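Local coordinates for bifunctional protein PutA (Bdellovibrio bacteriovorus, PDB 5UR2), which probably carries out both steps of proline oxidation to glutamate, joining a flavin-dependent proline dehydrogenase to an NAD(+)-dependent L-glutamate gamma-semialdehyde dehydrogenase, at residues G935-V938 against D939-F943; Y604-H607 against M608-Q612; E154-D157 against Y158-Y162; K550-C554 against E555-A559. One frame throughout, in Å; residues are numbered along the deposited sequence.

Contact 1 of 4, residues G935-V938 against D939-F943; sequences GAMV and DRHPF
Asp-939 follows Val-938 at the corner of a classic gamma turn (phi 73°, psi -46°) in the loop between strands 926-929 and 946-947 of the aldehyde dehydrogenase fold. Arg-940 N closes this turn on Val-938 O at 2.8 Å, reaching it from above the carbonyl plane. The extended Arg-940 side chain runs beside Met-937. The bent thioether lies over one guanidinium face, with Met-937 SD 3.7 Å from Arg-940 NH1. The charged end is held by Gln-316 O and Asn-467 OD1. His-941 grips Met-937 twice. His-941 N donates to Met-937 O at 2.9 Å, which closes a wider five-residue turn around the gamma turn. His-941 ND1 accepts Met-937 N at 2.9 Å, in the ring plane and nearly straight (163°). These two bonds fix both backbone and ring. ND1 is an acceptor, which suits NE2 as donor to Glu-623 of the second subunit. Pro-942 turns away from 935-938 and packs on Cys-969 of the second subunit. Phe-943 reaches the predicted catalytic centre, its side chain about 3 Å from that of Glu-746 at the nearest atoms. Phe-943 CD1 meets Ala-936 CB obliquely at 3.7 Å.

Contact 2 of 4, residues Y604-H607 against M608-Q612; sequences YARH and MRELQ
His-607 O receives Leu-611 N at 2.8 Å. This is one regular turn of alpha-helix 587-611 in the aldehyde dehydrogenase fold, and Tyr-604, Ala-605 and Arg-606 pair in the same i to i+4 way with Met-608, Arg-609 and Glu-610. The side chains of His-607 and Leu-611 meet on one flank. With CG anti to the backbone N (chi1 -158°), the His-607 imidazole stands out from the helix, and Leu-611 reaches back over it. Leu-611 CD1 sits over the face of the His-607 ring, 3.7 Å from its centroid and 13° off the normal, which is a CH-pi contact. Leu-961 packs on His-607 from outside the helix.

One turn apart, Arg-606 and Glu-610 form a salt bridge, Arg-606 NH1 to Glu-610 OE1 at 3.2 Å. The guanidinium and carboxylate planes are 72° apart, so this is a single contact and not a flat two-pronged pairing. Arg-606 NH2 is also bonded to Gly-463 O. On another flank the aliphatic part of Arg-609 lies along the Ala-605 carbonyl, with Arg-609 CG 3.4 Å from Ala-605 O. Its guanidinium goes on to two acids, Asp-562 and Glu-555, and is thereby held against helix 554-570. Met-608 is buried, its chain bent away from 604-607 toward Cys-554, Arg-557 and Val-657. Gln-612 folds its amide back, and its NE2 donates in the carbonyl plane to a lone pair of Arg-609 O at 3.0 Å.

Contact 3 of 4, residues E154-D157 against Y158-Y162; sequences EAQD and YSNKY
Glu-154 O accepts Tyr-158 N at 2.9 Å, starting a regular run of alpha-helical bonds. The Glu-154 carboxylate leads away from this partner. It forms a salt bridge with Arg-799, a residue of the aldehyde dehydrogenase region, and also accepts Leu-150 N. Ala-155 O accepts Ser-159 N at 3.0 Å, while the Ala-155 methyl is buried against Thr-149.

Gln-156 makes the side-chain contact between the segments. Its CG is anti to the backbone N (chi1 -176°), and a bend at chi2 (66°) turns the amide along the helix toward Asn-160. The two amides lie at an angle of 33°. Gln-156 NE2 donates to Asn-160 OD1 at 3.3 Å, a weak bond because it is long and bent. The backbone bond from Asn-160 N to Gln-156 O underlies it.

This is helix 152-173 of the proline dehydrogenase barrel. It is the crossover between the parallel neighbouring strands 138-144 and 194-197, a beta-alpha-beta unit. The inner flank is aromatic. Tyr-162 CD2 lies 3.6 Å above the Tyr-158 ring plane, offset toward the rim. Tyr-158 OH is bonded to Lys-198 N, and Tyr-162 OH to Ile-144 N and Ser-196 O.

Asp-157 O accepts Lys-161 N at 2.9 Å, and Lys-161 CG passes 3.5 Å from Asp-157 O.

Contact 4 of 4, residues K550-C554 against E555-A559; sequences KNVPC and EQRAA
Pro-553 O accepts Arg-557 N at 3.0 Å. Pro-553 is the N-cap of helix 554-570, and its carbonyl also takes a weak bond from Gln-556 N. The next turn closes from Ala-558 N to Cys-554 O at 2.8 Å.

Val-552, one residue before the N-cap, packs across the first turn. Val-552 CG1 is 3.6 Å from Arg-557 CG and 3.8 Å from Gln-556 CB. The placing is that of a hydrophobic staple, with the aliphatic part of an arginine as the inner partner. Arg-557 bends at chi3 (-52°), which folds its guanidinium back over the loop. Cys-554 CA lies over the centre of one guanidinium face. Arg-557 NH1 makes a weak bond to Val-552 O at 2.8 Å, strongly bent at 118°. Arg-557 NH2 lies 3.6 Å from Cys-554 SG. Cys-554 and Arg-557 both pack on Met-608.

The buried Arg-557 has backbone carbonyls near its charged end, Val-657 O bonded to NE and Val-552 O only weakly bonded to NH1. Glu-555, in the first turn, faces Arg-609; its negative charge would probably also be favoured by the helix N-terminus.

Contacts 1, 2 and 4 belong to the aldehyde dehydrogenase region, contact 3 to the proline dehydrogenase barrel. Contacts 2 and 4 touch, with centres about 10 Å apart. Arg-609 NE meets Glu-555 OE1 at 2.9 Å, and Gln-612 CB packs on Cys-554 SG at 3.6 Å, joining helices 587-611 and 554-570. Contact 1 is about 18 Å from contact 2 between centres. It is nearest the predicted catalytic pair: the side chain of Phe-943 lies about 5 Å from that of Cys-780. Tyr-604 is about 9 Å from Glu-746, side chain to side chain. Contact 3 lies about 55 Å from contact 2 between centres, and its Tyr-158 side chain is about 9 Å from the modified flavin.

Contact 1 of 4, residues G935-V938 against D939-F943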
loop_
_atom_site.group_PDB
_atom_site.type_symbol
_atom_site.label_atom_id
_atom_site.label_comp_id
_atom_site.label_asym_id
_atom_site.label_seq_id
_atom_site.Cartn_x
_atom_site.Cartn_y
_atom_site.Cartn_z
ATOM N N GLY B 935 -0.030 -0.837 -25.777
ATOM C CA GLY B 935 -1.388 -0.656 -25.276
ATOM C C GLY B 935 -1.582 -0.840 -23.780
ATOM O O GLY B 935 -2.673 -1.244 -23.345
ATOM N N ALA B 936 -0.559 -0.570 -22.976
ATOM C CA ALA B 936 -0.723 -0.649 -21.527
ATOM C C ALA B 936 -1.821 0.305 -21.074
ATOM O O ALA B 936 -1.865 1.460 -21.492
ATOM C CB ALA B 936 0.594 -0.308 -20.810
ATOM N N MET B 937 -2.709 -0.178 -20.216
ATOM C CA MET B 937 -3.811 0.632 -19.710
ATOM C C MET B 937 -3.656 0.872 -18.214
ATOM O O MET B 937 -3.145 0.022 -17.478
ATOM C CB MET B 937 -5.157 -0.036 -19.979
ATOM C CG MET B 937 -5.417 -0.314 -21.464
ATOM S SD MET B 937 -7.009 -1.124 -21.686
ATOM C CE MET B 937 -8.166 0.217 -21.359
ATOM N N VAL B 938 -4.115 2.044 -17.776
ATOM C CA VAL B 938 -4.140 2.355 -16.355
ATOM C C VAL B 938 -4.801 1.223 -15.583
ATOM O O VAL B 938 -5.806 0.654 -16.026
ATOM C CB VAL B 938 -4.883 3.680 -16.135
ATOM C CG1 VAL B 938 -5.085 3.940 -14.622
ATOM C CG2 VAL B 938 -4.116 4.811 -16.826
ATOM N N ASP B 939 -4.211 0.887 -14.429
ATOM C CA ASP B 939 -4.680 -0.126 -13.488
ATOM C C ASP B 939 -4.453 -1.541 -14.018
ATOM O O ASP B 939 -3.950 -2.398 -13.289
ATOM C CB ASP B 939 -6.160 0.125 -13.119
ATOM C CG ASP B 939 -6.697 -0.868 -12.093
ATOM O OD1 ASP B 939 -6.147 -0.943 -10.964
ATOM O OD2 ASP B 939 -7.708 -1.552 -12.405
ATOM N N ARG B 940 -4.784 -1.793 -15.285
ATOM C CA ARG B 940 -4.611 -3.129 -15.857
ATOM C C ARG B 940 -3.142 -3.490 -16.055
ATOM O O ARG B 940 -2.752 -4.637 -15.811
ATOM C CB ARG B 940 -5.351 -3.236 -17.190
ATOM C CG ARG B 940 -6.824 -2.924 -17.124
ATOM C CD ARG B 940 -7.510 -3.288 -18.416
ATOM N NE ARG B 940 -8.860 -2.762 -18.425
ATOM C CZ ARG B 940 -9.750 -2.962 -19.395
ATOM N NH1 ARG B 940 -9.446 -3.688 -20.469
ATOM N NH2 ARG B 940 -10.952 -2.421 -19.288
ATOM N N HIS B 941 -2.319 -2.557 -16.544
ATOM C CA HIS B 941 -0.911 -2.838 -16.847
ATOM C C HIS B 941 -0.040 -1.660 -16.415
ATOM O O HIS B 941 0.464 -0.898 -17.252
ATOM C CB HIS B 941 -0.714 -3.120 -18.343
ATOM C CG HIS B 941 -1.897 -3.746 -19.002
ATOM N ND1 HIS B 941 -2.790 -3.022 -19.759
ATOM C CD2 HIS B 941 -2.312 -5.034 -19.055
ATOM C CE1 HIS B 941 -3.725 -3.834 -20.227
ATOM N NE2 HIS B 941 -3.458 -5.061 -19.813
ATOM N N PRO B 942 0.179 -1.495 -15.112
ATOM C CA PRO B 942 1.006 -0.373 -14.645
ATOM C C PRO B 942 2.345 -0.378 -15.371
ATOM O O PRO B 942 3.010 -1.413 -15.481
ATOM C CB PRO B 942 1.154 -0.650 -13.146
ATOM C CG PRO B 942 -0.083 -1.430 -12.800
ATOM C CD PRO B 942 -0.264 -2.350 -13.991
ATOM N N PHE B 943 2.723 0.780 -15.904
ATOM C CA PHE B 943 3.682 0.843 -17.000
ATOM C C PHE B 943 4.989 1.515 -16.582
ATOM O O PHE B 943 4.982 2.625 -16.042
ATOM C CB PHE B 943 3.069 1.578 -18.195
ATOM C CG PHE B 943 3.976 1.617 -19.388
ATOM C CD1 PHE B 943 4.104 0.507 -20.213
ATOM C CD2 PHE B 943 4.744 2.742 -19.650
ATOM C CE1 PHE B 943 4.958 0.516 -21.297
ATOM C CE2 PHE B 943 5.609 2.760 -20.737
ATOM C CZ PHE B 943 5.712 1.643 -21.566
#

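Contact 2 of 4, residues Y604-H607 against M608-Q612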
loop_
_atom_site.group_PDB
_atom_site.type_symbol
_atom_site.label_atom_id
_atom_site.label_comp_id
_atom_site.label_asym_id
_atom_site.label_seq_id
_atom_site.Cartn_x
_atom_site.Cartn_y
_atom_site.Cartn_z
ATOM N N TYR B 604 -5.897 8.586 -10.506
ATOM C CA TYR B 604 -5.152 9.313 -9.486
ATOM C C TYR B 604 -6.110 10.014 -8.535
ATOM O O TYR B 604 -5.811 10.132 -7.344
ATOM C CB TYR B 604 -4.159 10.297 -10.126
ATOM C CG TYR B 604 -3.090 9.577 -10.938
ATOM C CD1 TYR B 604 -2.545 8.374 -10.489
ATOM C CD2 TYR B 604 -2.672 10.070 -12.174
ATOM C CE1 TYR B 604 -1.581 7.694 -11.222
ATOM C CE2 TYR B 604 -1.717 9.394 -12.935
ATOM C CZ TYR B 604 -1.179 8.199 -12.451
ATOM O OH TYR B 604 -0.237 7.520 -13.188
ATOM N N ALA B 605 -7.275 10.453 -9.026
ATOM C CA ALA B 605 -8.255 11.027 -8.108
ATOM C C ALA B 605 -8.760 9.969 -7.138
ATOM O O ALA B 605 -8.848 10.216 -5.925
ATOM C CB ALA B 605 -9.417 11.675 -8.871
ATOM N N ARG B 606 -9.047 8.769 -7.646
ATOM C CA ARG B 606 -9.446 7.676 -6.765
ATOM C C ARG B 606 -8.347 7.360 -5.752
ATOM O O ARG B 606 -8.627 7.164 -4.567
ATOM C CB ARG B 606 -9.796 6.438 -7.594
ATOM C CG ARG B 606 -10.157 5.197 -6.784
ATOM C CD ARG B 606 -10.447 4.025 -7.748
ATOM N NE ARG B 606 -10.914 2.831 -7.055
ATOM C CZ ARG B 606 -10.115 2.013 -6.376
ATOM N NH1 ARG B 606 -8.811 2.262 -6.290
ATOM N NH2 ARG B 606 -10.620 0.955 -5.767
ATOM N N HIS B 607 -7.089 7.322 -6.194
ATOM C CA HIS B 607 -5.999 6.975 -5.280
ATOM C C HIS B 607 -5.833 8.028 -4.186
ATOM O O HIS B 607 -5.621 7.685 -3.016
ATOM C CB HIS B 607 -4.694 6.795 -6.056
ATOM C CG HIS B 607 -3.670 5.960 -5.352
ATOM N ND1 HIS B 607 -2.365 5.854 -5.793
ATOM C CD2 HIS B 607 -3.758 5.181 -4.244
ATOM C CE1 HIS B 607 -1.696 5.049 -4.988
ATOM N NE2 HIS B 607 -2.517 4.631 -4.038
ATOM N N MET B 608 -5.930 9.312 -4.548
ATOM C CA MET B 608 -5.775 10.363 -3.549
ATOM C C MET B 608 -6.862 10.261 -2.492
ATOM O O MET B 608 -6.612 10.495 -1.302
ATOM C CB MET B 608 -5.809 11.736 -4.224
ATOM C CG MET B 608 -5.445 12.930 -3.301
ATOM S SD MET B 608 -3.680 12.863 -2.822
ATOM C CE MET B 608 -3.744 12.215 -1.142
ATOM N N ARG B 609 -8.068 9.868 -2.907
ATOM C CA ARG B 609 -9.158 9.679 -1.964
ATOM C C ARG B 609 -8.874 8.541 -1.000
ATOM O O ARG B 609 -9.296 8.609 0.162
ATOM C CB ARG B 609 -10.464 9.441 -2.715
ATOM C CG ARG B 609 -11.000 10.703 -3.374
ATOM C CD ARG B 609 -12.262 10.409 -4.195
ATOM N NE ARG B 609 -12.924 11.656 -4.517
ATOM C CZ ARG B 609 -13.146 12.098 -5.751
ATOM N NH1 ARG B 609 -12.777 11.373 -6.798
ATOM N NH2 ARG B 609 -13.754 13.270 -5.932
ATOM N N GLU B 610 -8.128 7.516 -1.437
ATOM C CA GLU B 610 -7.671 6.505 -0.487
ATOM C C GLU B 610 -6.561 7.047 0.414
ATOM O O GLU B 610 -6.601 6.863 1.635
ATOM C CB GLU B 610 -7.191 5.244 -1.209
ATOM C CG GLU B 610 -8.255 4.499 -1.977
ATOM C CD GLU B 610 -7.683 3.307 -2.723
ATOM O OE1 GLU B 610 -7.164 3.494 -3.849
ATOM O OE2 GLU B 610 -7.730 2.186 -2.167
ATOM N N LEU B 611 -5.545 7.700 -0.173
ATOM C CA LEU B 611 -4.352 8.086 0.582
ATOM C C LEU B 611 -4.591 9.263 1.537
ATOM O O LEU B 611 -3.733 9.529 2.382
ATOM C CB LEU B 611 -3.208 8.408 -0.395
ATOM C CG LEU B 611 -2.676 7.204 -1.202
ATOM C CD1 LEU B 611 -1.647 7.626 -2.225
ATOM C CD2 LEU B 611 -2.105 6.093 -0.340
ATOM N N GLN B 612 -5.719 9.981 1.428
ATOM C CA GLN B 612 -6.019 11.051 2.379
ATOM C C GLN B 612 -6.291 10.508 3.772
ATOM O O GLN B 612 -6.233 11.265 4.743
ATOM C CB GLN B 612 -7.244 11.861 1.930
ATOM C CG GLN B 612 -8.584 11.097 2.163
ATOM C CD GLN B 612 -9.791 11.868 1.647
ATOM O OE1 GLN B 612 -9.974 13.048 1.962
ATOM N NE2 GLN B 612 -10.608 11.207 0.825
#

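Contact 3 of 4, residues E154-D157 against Y158-Y162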
loop_
_atom_site.group_PDB
_atom_site.type_symbol
_atom_site.label_atom_id
_atom_site.label_comp_id
_atom_site.label_asym_id
_atom_site.label_seq_id
_atom_site.Cartn_x
_atom_site.Cartn_y
_atom_site.Cartn_z
ATOM N N GLU B 154 -3.167 -14.684 -48.220
ATOM C CA GLU B 154 -4.072 -15.668 -47.627
ATOM C C GLU B 154 -5.517 -15.432 -48.064
ATOM O O GLU B 154 -6.252 -16.389 -48.351
ATOM C CB GLU B 154 -3.939 -15.627 -46.101
ATOM C CG GLU B 154 -2.642 -16.264 -45.575
ATOM C CD GLU B 154 -2.239 -15.752 -44.188
ATOM O OE1 GLU B 154 -2.978 -14.923 -43.605
ATOM O OE2 GLU B 154 -1.170 -16.172 -43.689
ATOM N N ALA B 155 -5.929 -14.165 -48.149
ATOM C CA ALA B 155 -7.266 -13.853 -48.644
ATOM C C ALA B 155 -7.442 -14.361 -50.065
ATOM O O ALA B 155 -8.463 -14.974 -50.396
ATOM C CB ALA B 155 -7.523 -12.347 -48.584
ATOM N N GLN B 156 -6.439 -14.138 -50.911
ATOM C CA GLN B 156 -6.534 -14.568 -52.301
ATOM C C GLN B 156 -6.593 -16.089 -52.400
ATOM O O GLN B 156 -7.366 -16.634 -53.196
ATOM C CB GLN B 156 -5.352 -13.995 -53.082
ATOM C CG GLN B 156 -5.344 -14.280 -54.579
ATOM C CD GLN B 156 -6.491 -13.603 -55.324
ATOM O OE1 GLN B 156 -6.512 -12.376 -55.462
ATOM N NE2 GLN B 156 -7.424 -14.405 -55.844
ATOM N N ASP B 157 -5.799 -16.790 -51.580
ATOM C CA ASP B 157 -5.834 -18.251 -51.569
ATOM C C ASP B 157 -7.203 -18.759 -51.129
ATOM O O ASP B 157 -7.733 -19.720 -51.699
ATOM C CB ASP B 157 -4.742 -18.798 -50.644
ATOM C CG ASP B 157 -3.317 -18.547 -51.171
ATOM O OD1 ASP B 157 -3.148 -18.195 -52.361
ATOM O OD2 ASP B 157 -2.361 -18.671 -50.373
ATOM N N TYR B 158 -7.796 -18.109 -50.124
ATOM C CA TYR B 158 -9.117 -18.510 -49.662
ATOM C C TYR B 158 -10.159 -18.325 -50.767
ATOM O O TYR B 158 -11.033 -19.182 -50.964
ATOM C CB TYR B 158 -9.485 -17.714 -48.401
ATOM C CG TYR B 158 -10.809 -18.116 -47.760
ATOM C CD1 TYR B 158 -10.868 -19.127 -46.791
ATOM C CD2 TYR B 158 -12.000 -17.486 -48.124
ATOM C CE1 TYR B 158 -12.082 -19.502 -46.209
ATOM C CE2 TYR B 158 -13.221 -17.855 -47.554
ATOM C CZ TYR B 158 -13.257 -18.848 -46.590
ATOM O OH TYR B 158 -14.478 -19.191 -46.042
ATOM N N SER B 159 -10.073 -17.216 -51.506
ATOM C CA SER B 159 -10.991 -16.999 -52.617
ATOM C C SER B 159 -10.834 -18.072 -53.687
ATOM O O SER B 159 -11.826 -18.617 -54.185
ATOM C CB SER B 159 -10.766 -15.612 -53.207
ATOM O OG SER B 159 -11.783 -15.284 -54.129
ATOM N N ASN B 160 -9.589 -18.399 -54.040
ATOM C CA ASN B 160 -9.351 -19.415 -55.056
ATOM C C ASN B 160 -9.866 -20.775 -54.607
ATOM O O ASN B 160 -10.444 -21.516 -55.407
ATOM C CB ASN B 160 -7.858 -19.479 -55.387
ATOM C CG ASN B 160 -7.375 -18.238 -56.109
ATOM O OD1 ASN B 160 -8.159 -17.537 -56.755
ATOM N ND2 ASN B 160 -6.084 -17.943 -55.983
ATOM N N LYS B 161 -9.685 -21.111 -53.323
ATOM C CA LYS B 161 -10.210 -22.375 -52.813
ATOM C C LYS B 161 -11.710 -22.486 -53.047
ATOM O O LYS B 161 -12.200 -23.539 -53.471
ATOM C CB LYS B 161 -9.902 -22.527 -51.324
ATOM C CG LYS B 161 -8.524 -23.035 -51.017
ATOM C CD LYS B 161 -8.390 -23.307 -49.531
ATOM C CE LYS B 161 -6.996 -23.799 -49.176
ATOM N NZ LYS B 161 -6.914 -24.274 -47.763
ATOM N N TYR B 162 -12.456 -21.403 -52.795
ATOM C CA TYR B 162 -13.904 -21.466 -52.974
ATOM C C TYR B 162 -14.289 -21.556 -54.442
ATOM O O TYR B 162 -15.145 -22.374 -54.808
ATOM C CB TYR B 162 -14.570 -20.269 -52.307
ATOM C CG TYR B 162 -14.937 -20.640 -50.906
ATOM C CD1 TYR B 162 -16.154 -21.243 -50.632
ATOM C CD2 TYR B 162 -14.038 -20.475 -49.871
ATOM C CE1 TYR B 162 -16.477 -21.636 -49.359
ATOM C CE2 TYR B 162 -14.355 -20.872 -48.599
ATOM C CZ TYR B 162 -15.575 -21.445 -48.344
ATOM O OH TYR B 162 -15.890 -21.836 -47.065
#

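Contact 4 of 4, residues K550-C554 against E555-A559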
loop_
_atom_site.group_PDB
_atom_site.type_symbol
_atom_site.label_atom_id
_atom_site.label_comp_id
_atom_site.label_asym_id
_atom_site.label_seq_id
_atom_site.Cartn_x
_atom_site.Cartn_y
_atom_site.Cartn_z
ATOM N N LYS B 550 -1.748 23.688 -1.361
ATOM C CA LYS B 550 -1.336 22.551 -0.541
ATOM C C LYS B 550 -2.287 22.300 0.627
ATOM O O LYS B 550 -2.260 21.210 1.216
ATOM C CB LYS B 550 0.082 22.778 -0.016
ATOM C CG LYS B 550 0.175 23.817 1.127
ATOM C CD LYS B 550 1.639 24.164 1.433
ATOM C CE LYS B 550 1.743 25.169 2.568
ATOM N NZ LYS B 550 3.152 25.632 2.770
ATOM N N ASN B 551 -3.131 23.274 0.959
ATOM C CA ASN B 551 -4.129 23.136 2.007
ATOM C C ASN B 551 -5.541 22.903 1.474
ATOM O O ASN B 551 -6.472 22.793 2.280
ATOM C CB ASN B 551 -4.112 24.386 2.894
ATOM C CG ASN B 551 -2.800 24.543 3.620
ATOM O OD1 ASN B 551 -2.186 23.558 4.023
ATOM N ND2 ASN B 551 -2.348 25.768 3.768
ATOM N N VAL B 552 -5.741 22.852 0.163
ATOM C CA VAL B 552 -7.079 22.477 -0.322
ATOM C C VAL B 552 -7.337 21.015 0.033
ATOM O O VAL B 552 -6.471 20.162 -0.228
ATOM C CB VAL B 552 -7.198 22.705 -1.837
ATOM C CG1 VAL B 552 -8.537 22.153 -2.338
ATOM C CG2 VAL B 552 -7.090 24.215 -2.186
ATOM N N PRO B 553 -8.472 20.679 0.660
ATOM C CA PRO B 553 -8.716 19.281 1.050
ATOM C C PRO B 553 -8.637 18.328 -0.139
ATOM O O PRO B 553 -9.016 18.662 -1.271
ATOM C CB PRO B 553 -10.137 19.316 1.635
ATOM C CG PRO B 553 -10.323 20.718 2.094
ATOM C CD PRO B 553 -9.559 21.573 1.100
ATOM N N CYS B 554 -8.142 17.120 0.141
ATOM C CA CYS B 554 -7.956 16.118 -0.905
ATOM C C CYS B 554 -9.215 15.913 -1.729
ATOM O O CYS B 554 -9.149 15.844 -2.960
ATOM C CB CYS B 554 -7.512 14.793 -0.284
ATOM S SG CYS B 554 -5.922 14.893 0.600
ATOM N N GLU B 555 -10.374 15.822 -1.066
ATOM C CA GLU B 555 -11.635 15.593 -1.769
ATOM C C GLU B 555 -11.915 16.684 -2.799
ATOM O O GLU B 555 -12.409 16.393 -3.895
ATOM C CB GLU B 555 -12.785 15.494 -0.760
ATOM C CG GLU B 555 -14.179 15.392 -1.389
ATOM C CD GLU B 555 -14.302 14.260 -2.405
ATOM O OE1 GLU B 555 -13.790 13.145 -2.134
ATOM O OE2 GLU B 555 -14.893 14.506 -3.484
ATOM N N GLN B 556 -11.617 17.945 -2.464
ATOM C CA GLN B 556 -11.859 19.047 -3.396
ATOM C C GLN B 556 -10.847 19.037 -4.540
ATOM O O GLN B 556 -11.189 19.370 -5.677
ATOM C CB GLN B 556 -11.831 20.384 -2.649
ATOM C CG GLN B 556 -12.983 20.549 -1.665
ATOM C CD GLN B 556 -12.823 21.741 -0.705
ATOM O OE1 GLN B 556 -12.423 22.848 -1.094
ATOM N NE2 GLN B 556 -13.150 21.505 0.568
ATOM N N ARG B 557 -9.594 18.671 -4.261
ATOM C CA ARG B 557 -8.632 18.555 -5.356
ATOM C C ARG B 557 -9.016 17.413 -6.287
ATOM O O ARG B 557 -8.970 17.562 -7.516
ATOM C CB ARG B 557 -7.212 18.368 -4.820
ATOM C CG ARG B 557 -6.777 19.429 -3.815
ATOM C CD ARG B 557 -5.251 19.408 -3.582
ATOM N NE ARG B 557 -4.731 18.085 -3.244
ATOM C CZ ARG B 557 -4.268 17.752 -2.047
ATOM N NH1 ARG B 557 -4.275 18.647 -1.068
ATOM N NH2 ARG B 557 -3.800 16.528 -1.830
ATOM N N ALA B 558 -9.440 16.281 -5.712
ATOM C CA ALA B 558 -9.883 15.146 -6.515
ATOM C C ALA B 558 -11.120 15.488 -7.346
ATOM O O ALA B 558 -11.251 15.023 -8.488
ATOM C CB ALA B 558 -10.162 13.946 -5.612
ATOM N N ALA B 559 -12.044 16.285 -6.790
ATOM C CA ALA B 559 -13.240 16.671 -7.538
ATOM C C ALA B 559 -12.890 17.548 -8.745
ATOM O O ALA B 559 -13.540 17.463 -9.795
ATOM C CB ALA B 559 -14.228 17.389 -6.611
#